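Local coordinates for molybdenum ABC transporter, periplasmic molybdenum-binding protein (Vibrio cholerae, PDB 4RXL) that binds tungstate in a cleft between two lobes and probably delivers molybdate or tungstate to an ABC-type membrane transporter, at residues 55-60 with 195-200; 83-88 with 170-175. One frame throughout, in Å; residues are numbered along the deposited sequence.

Contact 1. Residues 55-60 with 195-200; sequences LFISAN and IRYPLA. With WO4 (tungstate(VI)ion), chain B.
Phe56 and Ala200 form a hydrogen-bonded antiparallel pair in the mixed sheet of a periplasmic binding protein, where strand 55-57 runs antiparallel to 195-200 (174° between their N-to-C directions). Their mutual bonds are Phe56 N to Ala200 O at 3.0 Å and Ala200 N to Phe56 O at 2.8 Å. A third bond, Ser58 N to Pro198 O, carries the ladder one step beyond the strand. Ile57 and Leu199 form the neighbouring non-hydrogen-bonded pair; CG1 of Ile57 meets CD1 of Leu199 at 3.7 Å, and helix 206-215 packs on Leu199.

Tyr197 packs against Ile57, Ser58 and Ala59. Its CB and CG both lie close to Ser58 O. With CG anti to the carbonyl carbon (chi1 -69°), the ring extends alongside Ala59. Tyr197 CD2 comes nearest to Ser58 O, at 3.2 Å. The same CD2 has Ile57 CG2 at the ring edge, 4.2 Å away. Ala59 CA covers one face at 4.1 Å from the Tyr197 ring centroid, 29° off the normal, a CH-pi contact. Tyr197 CE2 touches Ala59 CB at 3.7 Å. Packing by Ala59 and Ile57 would hinder rotation of the ring, whereas hydrogen bonds from OH to Ser13 OG and Asn84 ND2 fix where its hydroxyl end lies.

Asn60 is the N-cap of helix 61-69, its OD1 accepting from Trp63 N, while Ser58 OG donates to Asn60 O in the carbonyl plane, on a lone pair. The loop also carries Ala59, a residue of the tungstate pocket; its N is hydrogen-bonded to Ser40 OG, and its CB lies 3.7 Å from tungstate O4.

Contact 2. Residues 83-88 with 170-175; sequences ANSLVL and VYKTDA. With WO4 (tungstate(VI)ion), chain B.
Val87 and Val170 pair through two backbone bonds: Val87 N to Val170 O, 2.9 Å, and Val170 N to Val87 O. Leu86 and Tyr171 form the adjacent non-hydrogen-bonded pair. A further backbone bond, Lys172 N to Ser85 O, comes from the first residue of helix 172-177.

Among side-chain bonds, Asn84 ND2 donates to Thr173 OG1 at 2.9 Å, with the hydroxyl oxygen close to the amide plane, and has a second partner in Tyr197 OH. Ser85 N approaches Asn84 OD1 nearly side-on to the C=O, at a C=O...N angle of 97°. Together these bonds would limit the amide's rotation. Tyr171 occupies the N-cap position; its backbone N donates to Asp174 OD2, while Asp174 OD1 forms a salt bridge with Arg154.

In the packing, Val87 and Val170 share one face. CG2 of Val87, placed between backbone N and carbonyl carbon, reaches Val170 CG2 at 3.9 Å and Ala175 CB at 4.2 Å. Leu86 and Tyr171 start apart, but Leu86 CD1 returns to within 4.1 Å of Tyr171 CD1. Asn84 ND2 packs 3.3 Å from Tyr171 CB, the amide and ring planes being 17° apart.

The ligand bond comes at the tip of Tyr171: OH donates to tungstate O2 at 2.6 Å, with O2 near the ring plane, at its edge. Ser13, Ser40, Ala126 and Val153 complete the hydrogen-bonded shell with hydroxyl and backbone N-H donors. Such a cage of neutral donors closing round a tetrahedral oxyanion is the hallmark of the ModA-type binding cleft.

How the contacts relate
Both contacts are buried and reach the same mixed sheet, in which strands 195-201 and 78-91 are neighbours; their centres lie about 15 Å apart. Ile195 O with Asn84 N, a probable hydrogen bond, joins them directly through the backbone. Their chemistry differs with position. Contact 1 pairs two strands, one of which runs on to the N-cap of helix 61-69, and its hydrogen bonds across the segments are all between backbone atoms; contact 2 joins a strand to a strand-helix junction and adds a side-chain bond across its segments. At the shared ligand, contact 1 places one methyl beside the ion, contact 2 a hydroxyl bonded to it.

Contact 1. Residues 55-60 with 195-200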
loop_
_atom_site.group_PDB
_atom_site.type_symbol
_atom_site.label_atom_id
_atom_site.label_comp_id
_atom_site.label_asym_id
_atom_site.label_seq_id
_atom_site.Cartn_x
_atom_site.Cartn_y
_atom_site.Cartn_z
ATOM N N LEU A 55 9.653 -8.359 11.696
ATOM C CA LEU A 55 8.232 -8.117 11.413
ATOM C C LEU A 55 8.073 -7.716 9.980
ATOM O O LEU A 55 8.941 -7.006 9.430
ATOM C CB LEU A 55 7.688 -6.957 12.259
ATOM C CG LEU A 55 7.656 -7.042 13.785
ATOM C CD1 LEU A 55 7.099 -5.739 14.330
ATOM C CD2 LEU A 55 6.817 -8.217 14.225
ATOM N N PHE A 56 6.941 -8.102 9.411
ATOM C CA PHE A 56 6.567 -7.753 8.038
ATOM C C PHE A 56 5.133 -7.283 7.942
ATOM O O PHE A 56 4.236 -7.950 8.385
ATOM C CB PHE A 56 6.768 -8.978 7.137
ATOM C CG PHE A 56 6.348 -8.777 5.675
ATOM C CD1 PHE A 56 6.713 -7.665 4.927
ATOM C CD2 PHE A 56 5.604 -9.748 5.046
ATOM C CE1 PHE A 56 6.346 -7.565 3.584
ATOM C CE2 PHE A 56 5.215 -9.623 3.725
ATOM C CZ PHE A 56 5.606 -8.547 2.990
ATOM N N ILE A 57 4.911 -6.111 7.380
ATOM C CA ILE A 57 3.561 -5.615 7.118
ATOM C C ILE A 57 3.388 -5.552 5.614
ATOM O O ILE A 57 4.074 -4.807 4.924
ATOM C CB ILE A 57 3.334 -4.209 7.725
ATOM C CG1 ILE A 57 3.490 -4.278 9.256
ATOM C CG2 ILE A 57 1.981 -3.616 7.313
ATOM C CD1 ILE A 57 3.502 -2.907 9.922
ATOM N N SER A 58 2.457 -6.325 5.101
ATOM C CA SER A 58 2.145 -6.341 3.663
ATOM C C SER A 58 0.903 -5.534 3.346
ATOM O O SER A 58 0.031 -5.380 4.190
ATOM C CB SER A 58 1.913 -7.790 3.274
ATOM O OG SER A 58 1.637 -7.918 1.897
ATOM N N ALA A 59 0.792 -5.033 2.110
ATOM C CA ALA A 59 -0.412 -4.355 1.649
ATOM C C ALA A 59 -1.432 -5.299 1.013
ATOM O O ALA A 59 -2.485 -4.845 0.521
ATOM C CB ALA A 59 -0.046 -3.229 0.722
ATOM N N ASN A 60 -1.124 -6.602 1.013
ATOM C CA ASN A 60 -2.145 -7.626 0.764
ATOM C C ASN A 60 -1.948 -8.889 1.597
ATOM O O ASN A 60 -0.897 -9.075 2.191
ATOM C CB ASN A 60 -2.270 -7.944 -0.732
ATOM C CG ASN A 60 -1.078 -8.669 -1.308
ATOM O OD1 ASN A 60 -0.201 -9.154 -0.594
ATOM N ND2 ASN A 60 -1.047 -8.740 -2.656
ATOM N N ILE A 195 -8.756 -4.426 0.418
ATOM C CA ILE A 195 -7.378 -4.113 0.775
ATOM C C ILE A 195 -7.166 -4.265 2.271
ATOM O O ILE A 195 -7.834 -3.620 3.064
ATOM C CB ILE A 195 -7.026 -2.697 0.364
ATOM C CG1 ILE A 195 -7.241 -2.549 -1.134
ATOM C CG2 ILE A 195 -5.594 -2.357 0.770
ATOM C CD1 ILE A 195 -7.418 -1.110 -1.577
ATOM N N ARG A 196 -6.282 -5.196 2.638
ATOM C CA ARG A 196 -6.056 -5.565 4.017
ATOM C C ARG A 196 -4.557 -5.721 4.208
ATOM O O ARG A 196 -3.863 -6.225 3.318
ATOM C CB ARG A 196 -6.732 -6.881 4.350
ATOM C CG ARG A 196 -8.235 -6.880 4.150
ATOM C CD ARG A 196 -8.964 -6.104 5.233
ATOM N NE ARG A 196 -10.421 -6.140 5.039
ATOM C CZ ARG A 196 -11.126 -5.300 4.269
ATOM N NH1 ARG A 196 -12.440 -5.470 4.185
ATOM N NH2 ARG A 196 -10.552 -4.290 3.572
ATOM N N TYR A 197 -4.060 -5.234 5.351
ATOM C CA TYR A 197 -2.653 -5.263 5.719
ATOM C C TYR A 197 -2.365 -6.252 6.827
ATOM O O TYR A 197 -2.622 -5.963 7.983
ATOM C CB TYR A 197 -2.214 -3.882 6.247
ATOM C CG TYR A 197 -2.180 -2.800 5.217
ATOM C CD1 TYR A 197 -3.330 -2.209 4.802
ATOM C CD2 TYR A 197 -0.961 -2.326 4.669
ATOM C CE1 TYR A 197 -3.315 -1.213 3.829
ATOM C CE2 TYR A 197 -0.939 -1.317 3.735
ATOM C CZ TYR A 197 -2.122 -0.742 3.327
ATOM O OH TYR A 197 -2.131 0.256 2.369
ATOM N N PRO A 198 -1.850 -7.420 6.493
ATOM C CA PRO A 198 -1.406 -8.303 7.561
ATOM C C PRO A 198 -0.086 -7.876 8.189
ATOM O O PRO A 198 0.785 -7.323 7.535
ATOM C CB PRO A 198 -1.221 -9.647 6.862
ATOM C CG PRO A 198 -0.972 -9.306 5.447
ATOM C CD PRO A 198 -1.705 -8.018 5.159
ATOM N N LEU A 199 0.067 -8.218 9.459
ATOM C CA LEU A 199 1.290 -8.044 10.200
ATOM C C LEU A 199 1.769 -9.441 10.531
ATOM O O LEU A 199 1.058 -10.201 11.219
ATOM C CB LEU A 199 1.012 -7.249 11.463
ATOM C CG LEU A 199 2.039 -7.253 12.590
ATOM C CD1 LEU A 199 3.318 -6.547 12.157
ATOM C CD2 LEU A 199 1.436 -6.615 13.826
ATOM N N ALA A 200 2.956 -9.786 10.038
ATOM C CA ALA A 200 3.549 -11.101 10.269
ATOM C C ALA A 200 4.709 -11.008 11.253
ATOM O O ALA A 200 5.600 -10.166 11.095
ATOM C CB ALA A 200 4.013 -11.682 8.949
HETATM W W WO4 B . 2.518 -1.232 -1.676
HETATM O O1 WO4 B . 3.810 -0.150 -2.775
HETATM O O2 WO4 B . 0.775 -1.730 -2.624
HETATM O O3 WO4 B . 3.443 -2.972 -1.085
HETATM O O4 WO4 B . 1.963 -0.156 -0.005
#

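Contact 2. Residues 83-88 with 170-175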
loop_
_atom_site.group_PDB
_atom_site.type_symbol
_atom_site.label_atom_id
_atom_site.label_comp_id
_atom_site.label_asym_id
_atom_site.label_seq_id
_atom_site.Cartn_x
_atom_site.Cartn_y
_atom_site.Cartn_z
ATOM N N ALA A 83 -7.094 -1.687 7.039
ATOM C CA ALA A 83 -7.621 -1.770 5.687
ATOM C C ALA A 83 -7.452 -0.443 4.977
ATOM O O ALA A 83 -7.064 0.564 5.575
ATOM C CB ALA A 83 -9.086 -2.173 5.717
ATOM N N ASN A 84 -7.706 -0.449 3.673
ATOM C CA ASN A 84 -7.548 0.767 2.879
ATOM C C ASN A 84 -8.582 0.755 1.775
ATOM O O ASN A 84 -9.350 -0.196 1.645
ATOM C CB ASN A 84 -6.115 0.869 2.327
ATOM C CG ASN A 84 -5.561 2.289 2.314
ATOM O OD1 ASN A 84 -6.302 3.277 2.164
ATOM N ND2 ASN A 84 -4.242 2.394 2.390
ATOM N N SER A 85 -8.613 1.844 0.998
ATOM C CA SER A 85 -9.372 1.889 -0.229
ATOM C C SER A 85 -8.460 2.403 -1.319
ATOM O O SER A 85 -7.353 2.905 -1.072
ATOM C CB SER A 85 -10.625 2.722 -0.076
ATOM O OG SER A 85 -10.302 4.068 0.138
ATOM N N LEU A 86 -8.926 2.276 -2.554
ATOM C CA LEU A 86 -8.154 2.605 -3.751
ATOM C C LEU A 86 -8.782 3.816 -4.464
ATOM O O LEU A 86 -10.014 3.905 -4.596
ATOM C CB LEU A 86 -8.160 1.404 -4.691
ATOM C CG LEU A 86 -7.041 1.263 -5.722
ATOM C CD1 LEU A 86 -5.761 0.848 -5.039
ATOM C CD2 LEU A 86 -7.436 0.235 -6.761
ATOM N N VAL A 87 -7.917 4.737 -4.895
ATOM C CA VAL A 87 -8.350 5.964 -5.529
ATOM C C VAL A 87 -7.592 6.283 -6.807
ATOM O O VAL A 87 -6.485 5.797 -7.062
ATOM C CB VAL A 87 -8.257 7.159 -4.561
ATOM C CG1 VAL A 87 -9.161 6.915 -3.354
ATOM C CG2 VAL A 87 -6.830 7.409 -4.110
ATOM N N LEU A 88 -8.267 7.095 -7.612
ATOM C CA LEU A 88 -7.721 7.659 -8.813
ATOM C C LEU A 88 -7.362 9.088 -8.469
ATOM O O LEU A 88 -8.212 9.872 -8.008
ATOM C CB LEU A 88 -8.758 7.616 -9.921
ATOM C CG LEU A 88 -8.318 8.123 -11.302
ATOM C CD1 LEU A 88 -7.201 7.259 -11.881
ATOM C CD2 LEU A 88 -9.534 8.122 -12.189
ATOM N N VAL A 170 -3.545 4.985 -6.553
ATOM C CA VAL A 170 -2.869 4.837 -5.304
ATOM C C VAL A 170 -3.903 4.510 -4.227
ATOM O O VAL A 170 -5.108 4.406 -4.506
ATOM C CB VAL A 170 -2.034 6.082 -4.920
ATOM C CG1 VAL A 170 -0.954 6.372 -5.948
ATOM C CG2 VAL A 170 -2.930 7.285 -4.717
ATOM N N TYR A 171 -3.449 4.363 -2.983
ATOM C CA TYR A 171 -4.392 4.241 -1.888
ATOM C C TYR A 171 -4.894 5.585 -1.411
ATOM O O TYR A 171 -4.257 6.626 -1.593
ATOM C CB TYR A 171 -3.791 3.476 -0.723
ATOM C CG TYR A 171 -3.211 2.140 -1.091
ATOM C CD1 TYR A 171 -4.050 1.060 -1.296
ATOM C CD2 TYR A 171 -1.839 1.928 -1.167
ATOM C CE1 TYR A 171 -3.526 -0.204 -1.606
ATOM C CE2 TYR A 171 -1.314 0.676 -1.448
ATOM C CZ TYR A 171 -2.167 -0.381 -1.647
ATOM O OH TYR A 171 -1.700 -1.598 -2.008
ATOM N N LYS A 172 -6.069 5.563 -0.794
ATOM C CA LYS A 172 -6.677 6.719 -0.155
ATOM C C LYS A 172 -5.690 7.378 0.797
ATOM O O LYS A 172 -5.551 8.597 0.801
ATOM C CB LYS A 172 -7.955 6.300 0.584
ATOM C CG LYS A 172 -8.590 7.354 1.475
ATOM C CD LYS A 172 -9.253 8.455 0.694
ATOM C CE LYS A 172 -10.096 9.323 1.620
ATOM N NZ LYS A 172 -11.144 8.535 2.342
ATOM N N THR A 173 -4.968 6.572 1.565
ATOM C CA THR A 173 -4.006 7.106 2.548
ATOM C C THR A 173 -2.845 7.820 1.881
ATOM O O THR A 173 -2.295 8.762 2.446
ATOM C CB THR A 173 -3.483 6.002 3.465
ATOM O OG1 THR A 173 -2.946 4.977 2.641
ATOM C CG2 THR A 173 -4.580 5.445 4.357
ATOM N N ASP A 174 -2.465 7.414 0.668
ATOM C CA ASP A 174 -1.354 8.075 -0.032
ATOM C C ASP A 174 -1.817 9.462 -0.486
ATOM O O ASP A 174 -1.123 10.461 -0.302
ATOM C CB ASP A 174 -0.899 7.270 -1.248
ATOM C CG ASP A 174 -0.436 5.877 -0.910
ATOM O OD1 ASP A 174 0.368 5.691 0.033
ATOM O OD2 ASP A 174 -0.873 4.967 -1.615
ATOM N N ALA A 175 -3.006 9.542 -1.066
ATOM C CA ALA A 175 -3.558 10.833 -1.483
ATOM C C ALA A 175 -3.734 11.778 -0.303
ATOM O O ALA A 175 -3.387 12.971 -0.392
ATOM C CB ALA A 175 -4.885 10.625 -2.210
HETATM W W WO4 B . 2.518 -1.232 -1.676
HETATM O O1 WO4 B . 3.810 -0.150 -2.775
HETATM O O2 WO4 B . 0.775 -1.730 -2.624
HETATM O O3 WO4 B . 3.443 -2.972 -1.085
HETATM O O4 WO4 B . 1.963 -0.156 -0.005
#